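PDB 5A62: putative alpha/beta hydrolase fold protein from Candidatus Nitrososphaera gargensis, which probably hydrolyses carboxylic ester bonds as an alpha/beta hydrolase of an ammonia-oxidising archaeon. Local coordinates for residues 155-160 with 164-169; 138-143 with 186-191. All coordinates share one frame; numbering follows the deposited sequence.

Both contacts belong to the helical cap between strand 116-122 and strand 212-218. Interaction 1 is the more peripheral, its centre about 22 Å from the centre of the chain, and it joins the end of helix 149-157 to the loop that leads to helix 170-180. Interaction 2, about 17 Å from that centre, is buried and pairs helix 136-147 with helix 185-194. In sequence, 155-169 is nested between the two segments of interaction 2. Backbone carbonyls, a carboxylate and a water count for much in interaction 1, whereas interaction 2 rests mainly on van der Waals packing of side chains between two helices. The two contacts touch where His-155 packs on Val-143, joining consecutive cap helices.

Interaction 1 (155-160 with 164-169); sequences HKLVSL and RDLFAD
The Phe-167 ring meets Leu-157 at its edge: methyl CD2 of the leucine lies near the ring plane, 3.6 Å from Phe-167 CD2 and 3.8 Å from Phe-167 CE2. One ring face carries the neighbouring Leu-166, whose CG sits 3.7 Å above the plane, displaced toward the rim. These groups line a turn in the helical cap of the alpha/beta hydrolase fold, where the chain leaves helix 149-157 and doubles back before helix 170-180. Leu-157 starts out pointing away from the returning segment. With CG opposite the carbonyl carbon and beside the backbone N (chi1 -76°), its CD2 branch swings round to the phenylalanine, while the side chain also packs on Ala-173 and Phe-176 of the next helix. Phe-167 in turn reaches Ile-252 and Glu-253, so the ring links the cap loop to helix 250-253.

The other flat group, the Asp-165 carboxylate, lies beside the end of helix 149-157. Its OD1 accepts a weak but nearly straight bond from Ser-159 N (3.3 Å, N-H...O 168°), just where the backbone has left helical geometry. Asp-165 CB rests 3.4 Å from Leu-157 O. One residue further along, Leu-166 CB lies 3.6 Å from Lys-156 O, so aliphatic carbons pack against consecutive carbonyls at the helix end. Leu-157 O nevertheless has a polar partner: a water donates to it at 2.8 Å and accepts from Phe-167 N at 3.0 Å, bridging the two backbones.

Interaction 2 (138-143 with 186-191); sequences FRTREV and EGFVAA
Arg-141 lies across Val-189 at about a right angle, on the face where two helices of the alpha/beta hydrolase cap pack antiparallel. The axes of 138-143 and 186-191 approach to 9.8 Å, and their N-to-C directions differ by 162°. Along the arginine, CB remains 4.4 Å from Val-189 CG2, and CG comes to 4.1 Å from the same methyl. CD then moves to the valine's other branch, 3.9 Å from Val-189 CG1. Beyond CD the chain bends (chi3 -68°) and carries the guanidinium back along its own helix. There NH2 stands 3.4 Å above the plane of the Phe-138 ring, over its centre, and the edge of the guanidinium faces Phe-138 CD1. The remaining tip nitrogen, NH1, is hydrogen-bonded to Thr-192 OG1, a hydroxyl that also bonds to Val-189 O. The buried charge is therefore tied to the partner helix through Thr-192, while its aliphatic part lies on Val-189. Thr-73 of the second subunit packs on both Arg-141 and Phe-138, and Thr-69 of that subunit on Val-189, which places the contact beside the dimer interface.

Phe-188 packs next to this pair. With CG anti to the backbone N (chi1 -179°), its ring projects toward the opposing helix, where Leu-152 of helix 149-157 touches both it and Thr-140. Its CE2 corner comes 4.0 Å from Arg-141 N. The threonine hydroxyl lies in the ring plane at the edge, with Thr-140 OG1 3.6 Å from Phe-188 CZ.

Interaction 1 (155-160 with 164-169)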
loop_
_atom_site.group_PDB
_atom_site.type_symbol
_atom_site.label_atom_id
_atom_site.label_comp_id
_atom_site.label_asym_id
_atom_site.label_seq_id
_atom_site.Cartn_x
_atom_site.Cartn_y
_atom_site.Cartn_z
ATOM N N HIS A 155 6.933 -18.860 13.561
ATOM C CA HIS A 155 6.466 -19.484 12.315
ATOM C C HIS A 155 7.426 -19.377 11.171
ATOM O O HIS A 155 7.525 -20.325 10.356
ATOM C CB HIS A 155 5.100 -18.904 11.921
ATOM C CG HIS A 155 3.985 -19.399 12.769
ATOM N ND1 HIS A 155 3.348 -20.601 12.508
ATOM C CD2 HIS A 155 3.342 -18.836 13.806
ATOM C CE1 HIS A 155 2.416 -20.780 13.430
ATOM N NE2 HIS A 155 2.384 -19.730 14.226
ATOM N N LYS A 156 8.144 -18.269 11.078
ATOM C CA LYS A 156 9.161 -18.086 10.035
ATOM C C LYS A 156 10.350 -19.047 10.244
ATOM O O LYS A 156 10.914 -19.518 9.283
ATOM C CB LYS A 156 9.650 -16.677 9.980
ATOM C CG LYS A 156 8.569 -15.751 9.434
ATOM C CD LYS A 156 9.058 -14.327 9.346
ATOM C CE LYS A 156 10.053 -14.102 8.253
ATOM N NZ LYS A 156 9.289 -14.071 6.964
ATOM N N LEU A 157 10.631 -19.325 11.492
ATOM C CA LEU A 157 11.817 -20.098 11.820
ATOM C C LEU A 157 11.619 -21.578 11.602
ATOM O O LEU A 157 12.590 -22.269 11.433
ATOM C CB LEU A 157 12.209 -19.797 13.234
ATOM C CG LEU A 157 12.888 -18.460 13.423
ATOM C CD1 LEU A 157 13.046 -18.038 14.864
ATOM C CD2 LEU A 157 14.274 -18.402 12.773
ATOM N N VAL A 158 10.407 -22.113 11.651
ATOM C CA VAL A 158 10.177 -23.550 11.438
ATOM C C VAL A 158 9.455 -23.859 10.126
ATOM O O VAL A 158 8.501 -23.239 9.767
ATOM C CB VAL A 158 9.283 -24.059 12.567
ATOM C CG1 VAL A 158 9.032 -25.538 12.415
ATOM C CG2 VAL A 158 9.888 -23.726 13.906
ATOM N N SER A 159 9.905 -24.853 9.372
ATOM C CA SER A 159 9.264 -25.192 8.092
ATOM C C SER A 159 9.004 -26.710 8.155
ATOM O O SER A 159 9.922 -27.568 7.980
ATOM C CB SER A 159 10.170 -24.701 6.970
ATOM O OG SER A 159 10.883 -23.516 7.442
ATOM N N LEU A 160 7.771 -27.025 8.554
ATOM C CA LEU A 160 7.359 -28.398 8.674
ATOM C C LEU A 160 7.349 -29.000 7.286
ATOM O O LEU A 160 7.845 -30.125 7.078
ATOM C CB LEU A 160 5.953 -28.437 9.315
ATOM C CG LEU A 160 5.923 -28.051 10.763
ATOM C CD1 LEU A 160 4.580 -28.346 11.378
ATOM C CD2 LEU A 160 6.997 -28.815 11.538
ATOM N N ARG A 164 14.134 -28.129 5.218
ATOM C CA ARG A 164 14.854 -27.483 6.296
ATOM C C ARG A 164 14.210 -26.210 6.842
ATOM O O ARG A 164 13.249 -25.650 6.305
ATOM C CB ARG A 164 16.298 -27.243 5.890
ATOM C CG ARG A 164 16.463 -26.591 4.534
ATOM C CD ARG A 164 17.666 -27.160 3.795
ATOM N NE ARG A 164 18.243 -26.152 2.903
ATOM C CZ ARG A 164 19.483 -26.176 2.406
ATOM N NH1 ARG A 164 20.327 -27.168 2.689
ATOM N NH2 ARG A 164 19.885 -25.188 1.613
ATOM N N ASP A 165 14.714 -25.840 8.002
ATOM C CA ASP A 165 14.261 -24.636 8.677
ATOM C C ASP A 165 14.919 -23.479 8.008
ATOM O O ASP A 165 15.838 -23.615 7.247
ATOM C CB ASP A 165 14.645 -24.676 10.132
ATOM C CG ASP A 165 13.760 -25.626 10.936
ATOM O OD1 ASP A 165 12.796 -26.198 10.353
ATOM O OD2 ASP A 165 14.017 -25.762 12.140
ATOM N N LEU A 166 14.440 -22.292 8.332
ATOM C CA LEU A 166 15.019 -21.087 7.797
ATOM C C LEU A 166 16.554 -20.985 8.054
ATOM O O LEU A 166 17.281 -20.607 7.161
ATOM C CB LEU A 166 14.343 -19.879 8.429
ATOM C CG LEU A 166 14.657 -18.502 7.827
ATOM C CD1 LEU A 166 14.363 -18.434 6.347
ATOM C CD2 LEU A 166 13.864 -17.449 8.510
ATOM N N PHE A 167 17.029 -21.312 9.245
ATOM C CA PHE A 167 18.454 -21.327 9.556
ATOM C C PHE A 167 18.789 -22.687 10.075
ATOM O O PHE A 167 18.062 -23.235 10.955
ATOM C CB PHE A 167 18.782 -20.279 10.622
ATOM C CG PHE A 167 18.366 -18.883 10.233
ATOM C CD1 PHE A 167 19.086 -18.195 9.256
ATOM C CD2 PHE A 167 17.266 -18.275 10.780
ATOM C CE1 PHE A 167 18.702 -16.938 8.851
ATOM C CE2 PHE A 167 16.866 -17.016 10.366
ATOM C CZ PHE A 167 17.574 -16.343 9.381
ATOM N N ALA A 168 19.930 -23.171 9.660
ATOM C CA ALA A 168 20.417 -24.470 10.152
ATOM C C ALA A 168 20.976 -24.420 11.591
ATOM O O ALA A 168 20.873 -25.380 12.321
ATOM C CB ALA A 168 21.498 -24.972 9.227
ATOM N N ASP A 169 21.541 -23.272 11.961
ATOM C CA ASP A 169 22.256 -23.012 13.206
ATOM C C ASP A 169 21.311 -22.241 14.149
ATOM O O ASP A 169 20.835 -21.138 13.808
ATOM C CB ASP A 169 23.537 -22.253 12.831
ATOM C CG ASP A 169 24.471 -21.987 14.031
ATOM O OD1 ASP A 169 24.045 -22.111 15.225
ATOM O OD2 ASP A 169 25.620 -21.634 13.718
HETATM O O HOH W 1 15.314 -21.569 11.690
#

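Interaction 2 (138-143 with 186-191)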
loop_
_atom_site.group_PDB
_atom_site.type_symbol
_atom_site.label_atom_id
_atom_site.label_comp_id
_atom_site.label_asym_id
_atom_site.label_seq_id
_atom_site.Cartn_x
_atom_site.Cartn_y
_atom_site.Cartn_z
ATOM N N PHE A 138 0.430 -11.916 2.648
ATOM C CA PHE A 138 -0.886 -11.943 3.216
ATOM C C PHE A 138 -0.933 -12.779 4.485
ATOM O O PHE A 138 -1.506 -12.392 5.471
ATOM C CB PHE A 138 -1.967 -12.439 2.209
ATOM C CG PHE A 138 -2.239 -11.445 1.103
ATOM C CD1 PHE A 138 -3.176 -10.424 1.270
ATOM C CD2 PHE A 138 -1.538 -11.471 -0.068
ATOM C CE1 PHE A 138 -3.390 -9.514 0.259
ATOM C CE2 PHE A 138 -1.741 -10.530 -1.083
ATOM C CZ PHE A 138 -2.683 -9.536 -0.902
ATOM N N ARG A 139 -0.287 -13.907 4.448
ATOM C CA ARG A 139 -0.333 -14.773 5.619
ATOM C C ARG A 139 0.587 -14.293 6.722
ATOM O O ARG A 139 0.206 -14.401 7.873
ATOM C CB ARG A 139 -0.013 -16.218 5.276
ATOM C CG ARG A 139 -0.404 -17.201 6.379
ATOM C CD ARG A 139 -1.920 -17.249 6.505
ATOM N NE ARG A 139 -2.426 -17.965 7.669
ATOM C CZ ARG A 139 -2.527 -17.452 8.882
ATOM N NH1 ARG A 139 -2.025 -16.251 9.140
ATOM N NH2 ARG A 139 -3.102 -18.149 9.850
ATOM N N THR A 140 1.739 -13.677 6.398
ATOM C CA THR A 140 2.566 -13.149 7.454
ATOM C C THR A 140 1.883 -11.933 8.111
ATOM O O THR A 140 1.926 -11.781 9.327
ATOM C CB THR A 140 3.977 -12.787 7.021
ATOM O OG1 THR A 140 3.905 -11.827 5.949
ATOM C CG2 THR A 140 4.688 -14.057 6.530
ATOM N N ARG A 141 1.214 -11.076 7.338
ATOM C CA ARG A 141 0.449 -9.992 7.953
ATOM C C ARG A 141 -0.622 -10.536 8.915
ATOM O O ARG A 141 -0.807 -10.009 10.004
ATOM C CB ARG A 141 -0.207 -9.065 6.913
ATOM C CG ARG A 141 0.768 -8.084 6.265
ATOM C CD ARG A 141 0.038 -7.047 5.412
ATOM N NE ARG A 141 -0.559 -7.612 4.248
ATOM C CZ ARG A 141 0.066 -7.821 3.111
ATOM N NH1 ARG A 141 1.321 -7.432 3.021
ATOM N NH2 ARG A 141 -0.533 -8.417 2.109
ATOM N N GLU A 142 -1.294 -11.602 8.473
ATOM C CA GLU A 142 -2.393 -12.160 9.282
ATOM C C GLU A 142 -1.837 -12.705 10.602
ATOM O O GLU A 142 -2.431 -12.439 11.661
ATOM C CB GLU A 142 -3.065 -13.264 8.507
ATOM C CG GLU A 142 -4.216 -13.892 9.265
ATOM C CD GLU A 142 -4.931 -15.004 8.493
ATOM O OE1 GLU A 142 -4.593 -15.313 7.316
ATOM O OE2 GLU A 142 -5.850 -15.625 9.120
ATOM N N VAL A 143 -0.712 -13.416 10.521
ATOM C CA VAL A 143 -0.112 -13.859 11.786
ATOM C C VAL A 143 0.326 -12.688 12.674
ATOM O O VAL A 143 0.111 -12.641 13.878
ATOM C CB VAL A 143 1.070 -14.821 11.568
ATOM C CG1 VAL A 143 1.692 -15.182 12.916
ATOM C CG2 VAL A 143 0.619 -16.034 10.814
ATOM N N GLU A 186 2.407 -2.783 13.447
ATOM C CA GLU A 186 1.952 -1.744 12.488
ATOM C C GLU A 186 3.082 -1.478 11.546
ATOM O O GLU A 186 2.841 -1.295 10.330
ATOM C CB GLU A 186 1.433 -0.477 13.169
ATOM C CG GLU A 186 2.418 0.105 14.036
ATOM C CD GLU A 186 2.495 -0.514 15.527
ATOM O OE1 GLU A 186 2.100 -1.705 16.030
ATOM O OE2 GLU A 186 3.066 0.390 16.297
ATOM N N GLY A 187 4.334 -1.518 11.963
ATOM C CA GLY A 187 5.438 -1.296 11.081
ATOM C C GLY A 187 5.639 -2.416 10.107
ATOM O O GLY A 187 5.999 -2.154 8.931
ATOM N N PHE A 188 5.533 -3.672 10.516
ATOM C CA PHE A 188 5.635 -4.785 9.606
ATOM C C PHE A 188 4.554 -4.696 8.545
ATOM O O PHE A 188 4.846 -4.866 7.350
ATOM C CB PHE A 188 5.506 -6.093 10.417
ATOM C CG PHE A 188 5.627 -7.298 9.525
ATOM C CD1 PHE A 188 6.856 -7.763 9.100
ATOM C CD2 PHE A 188 4.500 -7.989 9.115
ATOM C CE1 PHE A 188 6.933 -8.857 8.239
ATOM C CE2 PHE A 188 4.588 -9.060 8.270
ATOM C CZ PHE A 188 5.769 -9.450 7.824
ATOM N N VAL A 189 3.308 -4.527 8.982
ATOM C CA VAL A 189 2.197 -4.440 8.072
ATOM C C VAL A 189 2.402 -3.332 7.064
ATOM O O VAL A 189 2.297 -3.546 5.855
ATOM C CB VAL A 189 0.887 -4.338 8.808
ATOM C CG1 VAL A 189 -0.245 -4.078 7.863
ATOM C CG2 VAL A 189 0.638 -5.640 9.576
ATOM N N ALA A 190 2.737 -2.132 7.511
ATOM C CA ALA A 190 2.882 -1.020 6.612
ATOM C C ALA A 190 4.006 -1.241 5.622
ATOM O O ALA A 190 3.899 -0.842 4.462
ATOM C CB ALA A 190 3.141 0.224 7.345
ATOM N N ALA A 191 5.107 -1.814 6.020
ATOM C CA ALA A 191 6.247 -1.982 5.140
ATOM C C ALA A 191 5.906 -2.960 4.024
ATOM O O ALA A 191 6.250 -2.757 2.861
ATOM C CB ALA A 191 7.471 -2.367 5.900
#